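Local coordinates for protein ChloroPhenol Reduction gene K (Desulfitobacterium dehalogenans, PDB 2H6C) that probably binds DNA as a CRP-type transcriptional regulator that switches on halorespiration genes in response to chlorinated phenols, at residues A[24-32]-A[105-115]. Sequence-based numbering, arbitrary orientation.
Sequences KLRNYTDMG and CWFSEECLRVI
F107, on strand 102-107, lays its ring among L25, Y28, T29 and G32. Its CE1 meets L25 CD2 at 3.5 Å, the two side chains lying alongside each other and pointing opposite ways; Y28 O comes to the ring edge near its plane, and T29 CA approaches CZ obliquely. The second large share falls to I115 on helix 109-118, whose R113 makes a salt bridge to D121 of the second subunit. The CG2 branch of I115 stands trans to the backbone N, which sets that methyl squarely over the Y28 ring, a CH-pi contact 3.7 Å from the centroid and 4° off the normal. The phenol end reaches on to hydrogen-bond D119, just after the helix. Swapping Y28 for an alanine is likely to leave the I115 methyl without its aromatic face and D119 without that hydroxyl. G32 presents only backbone to the strand, its CA 3.3 Å from C105 SG, and C111 SG lies 3.3 Å from M31 O. R26 and Y28 spend their side-chain hydrogen bonds on residues elsewhere in the chain; between 24-32 and the beta domain with its following helix there are none, so these two segments meet through shape and largely apolar packing rather than polar pairing.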
loop_
_atom_site.group_PDB
_atom_site.type_symbol
_atom_site.label_atom_id
_atom_site.label_comp_id
_atom_site.label_asym_id
_atom_site.label_seq_id
_atom_site.Cartn_x
_atom_site.Cartn_y
_atom_site.Cartn_z
ATOM N N LYS A 24 12.480 -24.399 -11.128
ATOM C CA LYS A 24 12.022 -25.807 -11.195
ATOM C C LYS A 24 10.788 -25.987 -12.113
ATOM O O LYS A 24 10.469 -27.079 -12.545
ATOM C CB LYS A 24 11.809 -26.405 -9.781
ATOM N N LEU A 25 10.118 -24.893 -12.434
ATOM C CA LEU A 25 8.940 -24.932 -13.269
ATOM C C LEU A 25 9.175 -25.078 -14.791
ATOM O O LEU A 25 8.403 -25.793 -15.431
ATOM C CB LEU A 25 8.056 -23.715 -12.970
ATOM C CG LEU A 25 6.681 -24.052 -12.398
ATOM C CD1 LEU A 25 5.852 -22.793 -12.104
ATOM C CD2 LEU A 25 5.933 -24.949 -13.366
ATOM N N ARG A 26 10.205 -24.429 -15.369
ATOM C CA ARG A 26 10.628 -24.764 -16.766
ATOM C C ARG A 26 10.389 -26.262 -17.029
ATOM O O ARG A 26 9.945 -26.669 -18.094
ATOM C CB ARG A 26 12.135 -24.526 -17.100
ATOM C CG ARG A 26 12.866 -23.377 -16.460
ATOM C CD ARG A 26 14.074 -22.919 -17.305
ATOM N NE ARG A 26 13.727 -22.377 -18.632
ATOM C CZ ARG A 26 13.179 -21.178 -18.856
ATOM N NH1 ARG A 26 12.866 -20.376 -17.839
ATOM N NH2 ARG A 26 12.906 -20.782 -20.101
ATOM N N ASN A 27 10.721 -27.083 -16.048
ATOM C CA ASN A 27 10.556 -28.507 -16.156
ATOM C C ASN A 27 9.172 -29.018 -16.570
ATOM O O ASN A 27 9.021 -30.207 -16.804
ATOM C CB ASN A 27 10.995 -29.146 -14.837
ATOM C CG ASN A 27 12.513 -29.043 -14.636
ATOM O OD1 ASN A 27 13.016 -28.400 -13.697
ATOM N ND2 ASN A 27 13.251 -29.645 -15.562
ATOM N N TYR A 28 8.176 -28.147 -16.701
ATOM C CA TYR A 28 6.801 -28.588 -16.897
ATOM C C TYR A 28 6.007 -27.800 -17.930
ATOM O O TYR A 28 4.828 -28.069 -18.166
ATOM C CB TYR A 28 6.081 -28.457 -15.574
ATOM C CG TYR A 28 6.596 -29.399 -14.528
ATOM C CD1 TYR A 28 7.291 -28.956 -13.403
ATOM C CD2 TYR A 28 6.378 -30.742 -14.655
ATOM C CE1 TYR A 28 7.745 -29.869 -12.440
ATOM C CE2 TYR A 28 6.817 -31.644 -13.707
ATOM C CZ TYR A 28 7.503 -31.217 -12.619
ATOM O OH TYR A 28 7.910 -32.186 -11.738
ATOM N N THR A 29 6.630 -26.828 -18.567
ATOM C CA THR A 29 5.892 -25.925 -19.403
ATOM C C THR A 29 5.291 -26.766 -20.508
ATOM O O THR A 29 4.234 -26.421 -21.075
ATOM C CB THR A 29 6.827 -24.967 -19.989
ATOM O OG1 THR A 29 7.951 -25.716 -20.420
ATOM C CG2 THR A 29 7.299 -23.974 -18.934
ATOM N N ASP A 30 5.944 -27.904 -20.779
ATOM C CA ASP A 30 5.472 -28.858 -21.790
ATOM C C ASP A 30 4.086 -29.420 -21.539
ATOM O O ASP A 30 3.550 -30.157 -22.395
ATOM C CB ASP A 30 6.478 -29.997 -21.961
ATOM C CG ASP A 30 7.485 -29.680 -23.011
ATOM O OD1 ASP A 30 7.549 -28.497 -23.371
ATOM O OD2 ASP A 30 8.204 -30.575 -23.494
ATOM N N MET A 31 3.527 -29.078 -20.375
ATOM C CA MET A 31 2.137 -29.376 -20.044
ATOM C C MET A 31 1.261 -28.133 -19.997
ATOM O O MET A 31 0.060 -28.258 -19.965
ATOM C CB MET A 31 2.076 -30.077 -18.686
ATOM C CG MET A 31 3.210 -31.111 -18.482
ATOM S SD MET A 31 3.125 -31.863 -16.863
ATOM C CE MET A 31 4.647 -32.785 -16.701
ATOM N N GLY A 32 1.835 -26.932 -19.962
ATOM C CA GLY A 32 1.007 -25.725 -19.933
ATOM C C GLY A 32 0.675 -25.359 -21.354
ATOM O O GLY A 32 1.025 -26.122 -22.271
ATOM N N CYS A 105 4.436 -19.630 -20.470
ATOM C CA CYS A 105 3.658 -20.850 -20.375
ATOM C C CYS A 105 2.547 -20.685 -19.385
ATOM O O CYS A 105 2.801 -20.369 -18.253
ATOM C CB CYS A 105 4.500 -22.015 -19.912
ATOM S SG CYS A 105 3.525 -23.521 -19.810
ATOM N N TRP A 106 1.330 -20.963 -19.815
ATOM C CA TRP A 106 0.155 -20.691 -19.026
ATOM C C TRP A 106 -0.213 -21.974 -18.370
ATOM O O TRP A 106 -0.245 -23.006 -19.027
ATOM C CB TRP A 106 -0.996 -20.178 -19.911
ATOM C CG TRP A 106 -0.752 -18.790 -20.355
ATOM C CD1 TRP A 106 0.381 -18.320 -20.985
ATOM C CD2 TRP A 106 -1.599 -17.651 -20.166
ATOM N NE1 TRP A 106 0.266 -16.961 -21.212
ATOM C CE2 TRP A 106 -0.941 -16.534 -20.723
ATOM C CE3 TRP A 106 -2.843 -17.462 -19.582
ATOM C CZ2 TRP A 106 -1.498 -15.254 -20.713
ATOM C CZ3 TRP A 106 -3.392 -16.172 -19.566
ATOM C CH2 TRP A 106 -2.722 -15.098 -20.118
ATOM N N PHE A 107 -0.511 -21.893 -17.079
ATOM C CA PHE A 107 -0.812 -23.066 -16.269
ATOM C C PHE A 107 -2.196 -22.967 -15.669
ATOM O O PHE A 107 -2.465 -22.094 -14.886
ATOM C CB PHE A 107 0.211 -23.209 -15.131
ATOM C CG PHE A 107 1.531 -23.779 -15.561
ATOM C CD1 PHE A 107 2.689 -23.052 -15.428
ATOM C CD2 PHE A 107 1.618 -25.048 -16.094
ATOM C CE1 PHE A 107 3.909 -23.577 -15.829
ATOM C CE2 PHE A 107 2.863 -25.585 -16.491
ATOM C CZ PHE A 107 3.990 -24.846 -16.362
ATOM N N SER A 108 -3.079 -23.870 -16.046
ATOM C CA SER A 108 -4.409 -23.893 -15.466
ATOM C C SER A 108 -4.372 -24.535 -14.097
ATOM O O SER A 108 -3.411 -25.261 -13.759
ATOM C CB SER A 108 -5.291 -24.758 -16.307
ATOM O OG SER A 108 -4.674 -26.012 -16.428
ATOM N N GLU A 109 -5.434 -24.320 -13.326
ATOM C CA GLU A 109 -5.612 -25.118 -12.140
ATOM C C GLU A 109 -5.488 -26.580 -12.556
ATOM O O GLU A 109 -4.600 -27.282 -12.094
ATOM C CB GLU A 109 -6.954 -24.830 -11.470
ATOM C CG GLU A 109 -7.060 -25.326 -10.048
ATOM C CD GLU A 109 -8.446 -25.077 -9.481
ATOM O OE1 GLU A 109 -8.875 -23.897 -9.497
ATOM O OE2 GLU A 109 -9.113 -26.050 -9.033
ATOM N N GLU A 110 -6.332 -27.015 -13.493
ATOM C CA GLU A 110 -6.455 -28.450 -13.832
ATOM C C GLU A 110 -5.077 -28.960 -14.156
ATOM O O GLU A 110 -4.657 -30.018 -13.666
ATOM C CB GLU A 110 -7.412 -28.696 -15.001
ATOM N N CYS A 111 -4.348 -28.165 -14.939
ATOM C CA CYS A 111 -2.986 -28.517 -15.286
ATOM C C CYS A 111 -2.157 -28.639 -14.010
ATOM O O CYS A 111 -1.374 -29.598 -13.850
ATOM C CB CYS A 111 -2.364 -27.485 -16.211
ATOM S SG CYS A 111 -0.732 -27.988 -16.778
ATOM N N LEU A 112 -2.348 -27.681 -13.095
ATOM C CA LEU A 112 -1.463 -27.598 -11.963
ATOM C C LEU A 112 -1.560 -28.883 -11.155
ATOM O O LEU A 112 -0.532 -29.468 -10.784
ATOM C CB LEU A 112 -1.711 -26.350 -11.132
ATOM C CG LEU A 112 -1.132 -25.034 -11.666
ATOM C CD1 LEU A 112 -1.735 -23.872 -10.834
ATOM C CD2 LEU A 112 0.411 -25.006 -11.681
ATOM N N ARG A 113 -2.781 -29.365 -10.950
ATOM C CA ARG A 113 -3.004 -30.599 -10.192
ATOM C C ARG A 113 -2.174 -31.800 -10.604
ATOM O O ARG A 113 -1.620 -32.457 -9.753
ATOM C CB ARG A 113 -4.464 -30.993 -10.270
ATOM C CG ARG A 113 -5.317 -30.192 -9.321
ATOM C CD ARG A 113 -6.717 -30.273 -9.733
ATOM N NE ARG A 113 -7.541 -29.334 -9.026
ATOM C CZ ARG A 113 -7.966 -29.498 -7.780
ATOM N NH1 ARG A 113 -7.625 -30.581 -7.059
ATOM N NH2 ARG A 113 -8.734 -28.564 -7.247
ATOM N N VAL A 114 -2.148 -32.088 -11.927
ATOM C CA VAL A 114 -1.393 -33.182 -12.480
ATOM C C VAL A 114 0.093 -32.993 -12.115
ATOM O O VAL A 114 0.781 -33.909 -11.676
ATOM C CB VAL A 114 -1.560 -33.234 -14.028
ATOM C CG1 VAL A 114 -0.655 -34.322 -14.670
ATOM C CG2 VAL A 114 -2.944 -33.487 -14.401
ATOM N N ILE A 115 0.574 -31.776 -12.288
ATOM C CA ILE A 115 1.965 -31.504 -12.060
ATOM C C ILE A 115 2.312 -31.950 -10.670
ATOM O O ILE A 115 3.399 -32.530 -10.442
ATOM C CB ILE A 115 2.313 -30.011 -12.145
ATOM C CG1 ILE A 115 2.000 -29.464 -13.540
ATOM C CG2 ILE A 115 3.801 -29.832 -11.909
ATOM C CD1 ILE A 115 1.950 -27.931 -13.598
#